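Local coordinates for secreted protein (PDB 5LXZ) that binds copper and is probably a secreted copper-radical oxidase of the galactose oxidase (AA5) family, seen here as an engineered single-residue variant, at residues V538-P543 / I557-K562; V115-N120 / N167-G172. The protein carries 1 engineered substitution. One frame throughout, in Å; residues are numbered along the deposited sequence.

Contact 1: residues V538-P543 / I557-K562; sequences VRLIRP and IALDFK. With EDO (1,2-ethanediol), chain K.
The guanidinium of Arg539 lies with one face against the methyl of Ala558, its NH1 3.4 Å from Ala558 CB, while the edge of the same group is taken up by polar partners. The long chain reaches back along its own strand because it bends at chi2 (-67°), and this brings NH1 round to Val538 O at 2.9 Å. That carbonyl is gripped from both faces of its plane: the backbone N of Leu559 comes to Val538 O from the other side, at 3.0 Å, and neither donor lies in the plane. A molecule of 1,2-ethanediol, probably from the crystallisation liquor, fits at the guanidinium edge; both NH1 and NH2 donate to its O1, and its O2 bridges Val538 N and Leu559 O. Val538 spreads its two methyls over different neighbours, CG1 against Leu559 CB at 3.8 Å and CG2 against Phe561 CD1 at 3.5 Å, approaching that ring obliquely. Leu559 CD2 packs against Leu540 CB at 3.9 Å. The antiparallel backbone ladder is completed by Leu540 and Ile557, which exchange two nearly straight N-H...O bonds within the galactose oxidase-like early-set domain, where Tyr584 and Met586 of the adjoining strand 582-590 pack on Leu540. Replacing Arg539 by a leucine would probably leave Asp416, its salt-bridge partner through NE, without a counter-charge and Val538 O with one donor fewer. Apolar packing thus joins the strands around Val538 and Leu559, whereas a cation anchored by Asp416 lies across the face bearing Ala558 and probably draws the Val538 carbonyl into a more polarised state.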
ATOM      1  N   VAL A 538     -22.547  16.408   3.232  1.00  9.59           N
ATOM      2  CA  VAL A 538     -21.410  16.741   4.072  1.00  9.32           C
ATOM      3  C   VAL A 538     -20.637  15.425   4.224  1.00  9.16           C
ATOM      4  O   VAL A 538     -21.221  14.385   4.561  1.00  9.04           O
ATOM      5  CB  VAL A 538     -21.858  17.275   5.439  1.00  9.47           C
ATOM      6  CG1 VAL A 538     -20.682  17.579   6.363  1.00  9.76           C
ATOM      7  CG2 VAL A 538     -22.691  18.550   5.238  1.00 10.12           C
ATOM      8  N   ARG A 539     -19.332  15.491   4.018  1.00  8.90           N
ATOM      9  CA  ARG A 539     -18.472  14.317   4.094  1.00  9.16           C
ATOM     10  C   ARG A 539     -17.272  14.601   4.983  1.00  9.46           C
ATOM     11  O   ARG A 539     -16.612  15.643   4.848  1.00  8.76           O
ATOM     12  CB  ARG A 539     -18.000  13.943   2.686  1.00  9.23           C
ATOM     13  CG  ARG A 539     -19.073  13.511   1.724  1.00  9.81           C
ATOM     14  CD  ARG A 539     -19.684  12.195   2.168  1.00  9.90           C
ATOM     15  NE  ARG A 539     -20.774  11.739   1.294  1.00 10.70           N
ATOM     16  CZ  ARG A 539     -22.069  11.946   1.522  1.00 10.88           C
ATOM     17  NH1 ARG A 539     -22.498  12.658   2.546  1.00 10.82           N
ATOM     18  NH2 ARG A 539     -22.960  11.467   0.654  1.00 11.52           N
ATOM     19  N   LEU A 540     -16.996  13.647   5.865  1.00  9.20           N
ATOM     20  CA  LEU A 540     -15.805  13.647   6.670  1.00  9.67           C
ATOM     21  C   LEU A 540     -14.845  12.645   6.051  1.00  8.73           C
ATOM     22  O   LEU A 540     -15.166  11.470   5.986  1.00  8.37           O
ATOM     23  CB  LEU A 540     -16.203  13.240   8.053  1.00 12.00           C
ATOM     24  CG  LEU A 540     -15.516  13.767   9.225  1.00 13.71           C
ATOM     25  CD1 LEU A 540     -15.429  15.294   9.270  1.00 13.13           C
ATOM     26  CD2 LEU A 540     -16.136  13.192  10.509  1.00 13.04           C
ATOM     27  N   ILE A 541     -13.738  13.124   5.499  1.00  7.54           N
ATOM     28  CA  ILE A 541     -12.838  12.272   4.715  1.00  7.54           C
ATOM     29  C   ILE A 541     -11.514  12.167   5.428  1.00  7.41           C
ATOM     30  O   ILE A 541     -10.842  13.180   5.690  1.00  7.44           O
ATOM     31  CB  ILE A 541     -12.654  12.800   3.295  1.00  7.77           C
ATOM     32  CG1 ILE A 541     -14.028  13.041   2.677  1.00  8.08           C
ATOM     33  CG2 ILE A 541     -11.802  11.810   2.515  1.00  7.96           C
ATOM     34  CD1 ILE A 541     -14.017  13.343   1.208  1.00  7.97           C
ATOM     35  N   ARG A 542     -11.123  10.945   5.730  1.00  7.18           N
ATOM     36  CA  ARG A 542      -9.877  10.718   6.416  1.00  7.59           C
ATOM     37  C   ARG A 542      -8.746  10.925   5.401  1.00  7.06           C
ATOM     38  O   ARG A 542      -8.825  10.428   4.309  1.00  6.90           O
ATOM     39  CB  ARG A 542      -9.848   9.325   7.018  1.00  8.90           C
ATOM     40  CG  ARG A 542      -8.762   9.147   8.065  1.00 10.69           C
ATOM     41  CD  ARG A 542      -8.911   7.828   8.815  1.00 12.85           C
ATOM     42  NE  ARG A 542      -7.908   7.653   9.884  1.00 15.41           N
ATOM     43  CZ  ARG A 542      -8.007   8.107  11.143  1.00 14.45           C
ATOM     44  NH1 ARG A 542      -9.080   8.777  11.602  1.00 17.72           N
ATOM     45  NH2 ARG A 542      -7.067   7.803  11.991  1.00 15.79           N
ATOM     46  N   PRO A 543      -7.678  11.657   5.748  1.00  7.03           N
ATOM     47  CA  PRO A 543      -6.584  11.896   4.824  1.00  7.02           C
ATOM     48  C   PRO A 543      -5.908  10.612   4.427  1.00  7.33           C
ATOM     49  O   PRO A 543      -5.820   9.686   5.231  1.00  7.73           O
ATOM     50  CB  PRO A 543      -5.610  12.777   5.605  1.00  7.64           C
ATOM     51  CG  PRO A 543      -6.116  12.831   6.940  1.00  7.89           C
ATOM     52  CD  PRO A 543      -7.527  12.423   6.985  1.00  7.36           C
ATOM     53  N   ILE A 557     -17.058   9.539   5.192  1.00  7.09           N
ATOM     54  CA  ILE A 557     -18.175   9.250   6.082  1.00  7.65           C
ATOM     55  C   ILE A 557     -19.239  10.311   5.872  1.00  7.34           C
ATOM     56  O   ILE A 557     -18.961  11.499   5.936  1.00  7.66           O
ATOM     57  CB  ILE A 557     -17.687   9.258   7.526  1.00  8.39           C
ATOM     58  CG1 ILE A 557     -16.621   8.154   7.696  1.00  9.23           C
ATOM     59  CG2 ILE A 557     -18.852   9.073   8.499  1.00  8.73           C
ATOM     60  CD1 ILE A 557     -15.639   8.463   8.781  1.00 10.40           C
ATOM     61  N   ALA A 558     -20.469   9.881   5.598  1.00  7.40           N
ATOM     62  CA  ALA A 558     -21.556  10.890   5.490  1.00  8.26           C
ATOM     63  C   ALA A 558     -21.955  11.467   6.821  1.00  8.66           C
ATOM     64  O   ALA A 558     -22.105  10.716   7.772  1.00  8.44           O
ATOM     65  CB  ALA A 558     -22.768  10.218   4.864  1.00  8.15           C
ATOM     66  N   LEU A 559     -22.181  12.775   6.874  1.00  9.52           N
ATOM     67  CA  LEU A 559     -22.683  13.430   8.089  1.00 10.59           C
ATOM     68  C   LEU A 559     -24.079  13.981   7.858  1.00 11.10           C
ATOM     69  O   LEU A 559     -24.343  14.599   6.851  1.00 10.28           O
ATOM     70  CB  LEU A 559     -21.818  14.595   8.509  1.00 11.50           C
ATOM     71  CG  LEU A 559     -20.320  14.447   8.674  1.00 13.91           C
ATOM     72  CD1 LEU A 559     -19.695  15.552   9.509  1.00 13.29           C
ATOM     73  CD2 LEU A 559     -19.929  13.115   9.219  1.00 13.58           C
ATOM     74  N   ASP A 560     -24.934  13.770   8.846  1.00 11.22           N
ATOM     75  CA  ASP A 560     -26.223  14.449   8.860  1.00 12.71           C
ATOM     76  C   ASP A 560     -25.951  15.934   9.117  1.00 11.52           C
ATOM     77  O   ASP A 560     -24.988  16.311   9.763  1.00 10.84           O
ATOM     78  CB  ASP A 560     -27.119  13.874   9.959  1.00 15.09           C
ATOM     79  CG  ASP A 560     -27.651  12.500   9.628  1.00 18.54           C
ATOM     80  OD1 ASP A 560     -27.644  12.097   8.460  1.00 24.20           O
ATOM     81  OD2 ASP A 560     -28.117  11.832  10.568  1.00 26.11           O
ATOM     82  N   PHE A 561     -26.808  16.799   8.570  1.00 11.05           N
ATOM     83  CA  PHE A 561     -26.614  18.234   8.751  1.00 12.35           C
ATOM     84  C   PHE A 561     -27.940  18.978   8.683  1.00 13.19           C
ATOM     85  O   PHE A 561     -28.904  18.479   8.146  1.00 13.05           O
ATOM     86  CB  PHE A 561     -25.704  18.802   7.678  1.00 12.72           C
ATOM     87  CG  PHE A 561     -26.264  18.713   6.286  1.00 13.72           C
ATOM     88  CD1 PHE A 561     -26.057  17.601   5.493  1.00 13.62           C
ATOM     89  CD2 PHE A 561     -26.975  19.776   5.753  1.00 15.09           C
ATOM     90  CE1 PHE A 561     -26.555  17.541   4.201  1.00 14.73           C
ATOM     91  CE2 PHE A 561     -27.483  19.711   4.468  1.00 15.29           C
ATOM     92  CZ  PHE A 561     -27.280  18.601   3.697  1.00 15.19           C
ATOM     93  N   LYS A 562     -27.901  20.179   9.224  1.00 13.64           N
ATOM     94  CA  LYS A 562     -29.036  21.120   9.111  1.00 16.15           C
ATOM     95  C   LYS A 562     -28.487  22.504   8.777  1.00 14.69           C
ATOM     96  O   LYS A 562     -27.520  22.961   9.346  1.00 14.75           O
ATOM     97  CB  LYS A 562     -29.840  21.133  10.406  1.00 17.81           C
ATOM     98  CG  LYS A 562     -30.837  19.993  10.538  1.00 21.02           C
TER
HETATM   99  C1  EDO K 710     -25.911  12.343   3.644  1.00 22.21           C
HETATM  100  O1  EDO K 710     -25.410  12.104   2.328  1.00 21.43           O
HETATM  101  C2  EDO K 710     -25.836  13.818   4.071  1.00 20.85           C
HETATM  102  O2  EDO K 710     -24.483  14.350   4.144  1.00 14.77           O

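Contact 2: residues V115-N120 / N167-G172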
ATOM      1  N   VAL A 115      17.137 -19.541   0.643  1.00 10.30           N
ATOM      2  CA  VAL A 115      17.498 -19.668   2.057  1.00 10.40           C
ATOM      3  C   VAL A 115      17.470 -21.141   2.359  1.00 11.02           C
ATOM      4  O   VAL A 115      16.416 -21.745   2.431  1.00 10.75           O
ATOM      5  CB  VAL A 115      16.558 -18.899   2.970  1.00 11.26           C
ATOM      6  CG1 VAL A 115      16.965 -19.092   4.439  1.00 11.40           C
ATOM      7  CG2 VAL A 115      16.552 -17.450   2.552  1.00 12.25           C
ATOM      8  N   VAL A 116      18.638 -21.751   2.559  1.00 11.21           N
ATOM      9  CA  VAL A 116      18.685 -23.166   2.844  1.00 11.63           C
ATOM     10  C   VAL A 116      18.567 -23.340   4.349  1.00 11.76           C
ATOM     11  O   VAL A 116      19.245 -22.638   5.110  1.00 12.47           O
ATOM     12  CB  VAL A 116      19.972 -23.823   2.305  1.00 11.83           C
ATOM     13  CG1 VAL A 116      19.948 -25.329   2.512  1.00 12.73           C
ATOM     14  CG2 VAL A 116      20.242 -23.429   0.846  1.00 12.11           C
ATOM     15  N   HIS A 117      17.724 -24.279   4.737  1.00 11.39           N
ATOM     16  CA  HIS A 117      17.415 -24.625   6.113  1.00 12.19           C
ATOM     17  C   HIS A 117      18.078 -25.949   6.455  1.00 12.99           C
ATOM     18  O   HIS A 117      18.006 -26.868   5.689  1.00 11.72           O
ATOM     19  CB  HIS A 117      15.913 -24.790   6.297  1.00 12.69           C
ATOM     20  CG  HIS A 117      15.155 -23.515   6.326  1.00 13.83           C
ATOM     21  ND1 HIS A 117      15.149 -22.639   5.263  1.00 14.99           N
ATOM     22  CD2 HIS A 117      14.366 -22.968   7.268  1.00 14.95           C
ATOM     23  CE1 HIS A 117      14.398 -21.599   5.559  1.00 14.48           C
ATOM     24  NE2 HIS A 117      13.898 -21.777   6.758  1.00 16.47           N
ATOM     25  N   ASN A 118      18.754 -26.003   7.610  1.00 12.99           N
ATOM     26  CA  ASN A 118      19.327 -27.244   8.127  1.00 14.32           C
ATOM     27  C   ASN A 118      18.721 -27.489   9.501  1.00 15.37           C
ATOM     28  O   ASN A 118      18.999 -26.736  10.446  1.00 16.97           O
ATOM     29  CB  ASN A 118      20.834 -27.113   8.197  1.00 14.02           C
ATOM     30  CG  ASN A 118      21.499 -28.328   8.829  1.00 15.42           C
ATOM     31  OD1 ASN A 118      20.917 -29.408   8.931  1.00 15.80           O
ATOM     32  ND2 ASN A 118      22.763 -28.150   9.228  1.00 17.22           N
ATOM     33  N   GLU A 119      17.890 -28.532   9.593  1.00 16.09           N
ATOM     34  CA  GLU A 119      17.246 -28.917  10.843  0.50 16.87           C
ATOM     35  C   GLU A 119      18.140 -29.805  11.720  1.00 17.03           C
ATOM     36  O   GLU A 119      17.747 -30.152  12.804  1.00 17.99           O
ATOM     37  CB  GLU A 119      15.944 -29.657  10.556  0.50 18.03           C
ATOM     38  CG  GLU A 119      14.945 -28.805   9.787  0.50 18.80           C
ATOM     39  CD  GLU A 119      13.556 -29.406   9.751  0.50 19.68           C
ATOM     40  OE1 GLU A 119      13.415 -30.626   9.960  0.50 22.01           O
ATOM     41  OE2 GLU A 119      12.608 -28.642   9.504  0.50 20.93           O
ATOM     42  N   ASN A 120      19.315 -30.180  11.223  1.00 16.91           N
ATOM     43  CA  ASN A 120      20.248 -31.063  11.972  1.00 18.07           C
ATOM     44  C   ASN A 120      21.101 -30.244  12.940  1.00 18.31           C
ATOM     45  O   ASN A 120      21.924 -29.458  12.508  1.00 16.91           O
ATOM     46  CB  ASN A 120      21.125 -31.852  11.010  1.00 17.81           C
ATOM     47  CG  ASN A 120      21.821 -33.036  11.692  1.00 18.68           C
ATOM     48  OD1 ASN A 120      21.950 -33.044  12.899  1.00 20.94           O
ATOM     49  ND2 ASN A 120      22.227 -34.022  10.925  1.00 19.36           N
ATOM     50  N   ASN A 167      15.163 -26.953  18.268  1.00 45.56           N
ATOM     51  CA  ASN A 167      16.223 -26.549  17.343  1.00 41.56           C
ATOM     52  C   ASN A 167      15.741 -25.472  16.389  1.00 39.37           C
ATOM     53  O   ASN A 167      14.786 -25.699  15.644  1.00 37.70           O
ATOM     54  CB  ASN A 167      16.651 -27.749  16.501  1.00 41.63           C
ATOM     55  CG  ASN A 167      17.208 -28.874  17.336  1.00 41.95           C
ATOM     56  OD1 ASN A 167      17.953 -28.631  18.292  1.00 42.82           O
ATOM     57  ND2 ASN A 167      16.869 -30.111  16.981  1.00 40.52           N
ATOM     58  N   ASP A 168      16.403 -24.314  16.418  1.00 36.20           N
ATOM     59  CA  ASP A 168      16.283 -23.307  15.370  1.00 34.89           C
ATOM     60  C   ASP A 168      17.139 -23.741  14.193  1.00 31.43           C
ATOM     61  O   ASP A 168      18.356 -23.927  14.361  1.00 28.18           O
ATOM     62  CB  ASP A 168      16.774 -21.944  15.861  1.00 36.36           C
ATOM     63  CG  ASP A 168      15.755 -21.227  16.731  1.00 40.97           C
ATOM     64  OD1 ASP A 168      14.608 -21.719  16.859  1.00 43.27           O
ATOM     65  OD2 ASP A 168      16.115 -20.164  17.282  1.00 41.63           O
ATOM     66  N   PRO A 169      16.534 -23.873  12.992  1.00 28.04           N
ATOM     67  CA  PRO A 169      17.350 -24.408  11.897  1.00 25.35           C
ATOM     68  C   PRO A 169      18.486 -23.481  11.547  1.00 21.53           C
ATOM     69  O   PRO A 169      18.353 -22.268  11.672  1.00 21.01           O
ATOM     70  CB  PRO A 169      16.358 -24.531  10.729  1.00 27.43           C
ATOM     71  CG  PRO A 169      15.243 -23.593  11.063  1.00 30.20           C
ATOM     72  CD  PRO A 169      15.146 -23.599  12.562  1.00 29.89           C
ATOM     73  N   GLY A 170      19.604 -24.042  11.142  1.00 18.12           N
ATOM     74  CA  GLY A 170      20.660 -23.257  10.572  1.00 17.29           C
ATOM     75  C   GLY A 170      20.177 -22.737   9.214  1.00 16.80           C
ATOM     76  O   GLY A 170      19.439 -23.450   8.496  1.00 15.48           O
ATOM     77  N   LEU A 171      20.621 -21.534   8.867  1.00 15.93           N
ATOM     78  CA  LEU A 171      20.189 -20.825   7.658  1.00 15.44           C
ATOM     79  C   LEU A 171      21.392 -20.407   6.870  1.00 15.90           C
ATOM     80  O   LEU A 171      22.323 -19.786   7.421  1.00 17.34           O
ATOM     81  CB  LEU A 171      19.349 -19.601   8.026  1.00 15.52           C
ATOM     82  CG  LEU A 171      18.071 -19.816   8.840  1.00 16.31           C
ATOM     83  CD1 LEU A 171      17.388 -18.501   9.179  1.00 16.93           C
ATOM     84  CD2 LEU A 171      17.087 -20.742   8.150  1.00 16.41           C
ATOM     85  N   GLY A 172      21.406 -20.750   5.595  1.00 14.21           N
ATOM     86  CA  GLY A 172      22.448 -20.367   4.679  1.00 15.73           C
ATOM     87  C   GLY A 172      21.847 -19.843   3.393  1.00 16.51           C
ATOM     88  O   GLY A 172      21.121 -20.571   2.725  1.00 18.53           O
TER
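Leu171 sets its CD2 methyl squarely over the face of the His117 imidazole, 3.6 Å from the ring centroid and only 10° off the normal, a CH-pi contact between neighbours on opposed strands whose side chains run alongside each other. The leucine's CG stands anti to its carbonyl carbon (chi1 -59°); CD1 continues the extended chain, and CD2, the branch folded back toward CA, is the one laid over the ring. Rotation of the imidazole is restrained by ND1, which donates to Val115 O at 3.2 Å; the oxygen lies in the ring plane, although the donor stands well above the carbonyl's own plane. Pro169 CG comes obliquely to His117 CD2 at 3.9 Å, and Tyr207 of strand 206-210 stacks on the imidazole. His117 and Leu171 form a non-hydrogen-bonded pair of an antiparallel ladder in the GlxA beta-barrel domain, flanked by the hydrogen-bonded pairs Val116-Gly172 and Asn118-Gly170. Both glycines come on the face that carries Val116 and Asn118, so no side chain from the second strand stands beside these two; Val116 CG2 instead rests 3.5 Å from Gly172 O. Where strand 111-118 ends, Asn118 begins an Asx turn: OD1 accepts from Asn120 N at 2.9 Å, with the donor above the amide plane. Its ND2 is held by the carbonyls of Lys123 and Pro151, which fixes the amide's orientation.

In the fold
Contact 2 comes first along the chain, joining strands 111-118 and 164-177 in the barrel domain, and is complete before contact 1 pairs strands 535-541 and 556-564 in the C-terminal early-set domain. They share neither sheet nor domain: their centres lie 54 Å apart, on opposite sides of the chain's centre, and their nearest atoms are about 35 Å from each other. Kelch motifs of the beta-propeller occupy sequence between them, as do Tyr248, Tyr460 and His461 of one copper site, whose remaining protein ligand, His548, lies just after the short strand 545-547, in the connection between the two strands of contact 1. Each contact is therefore antiparallel pairing internal to its own beta domain.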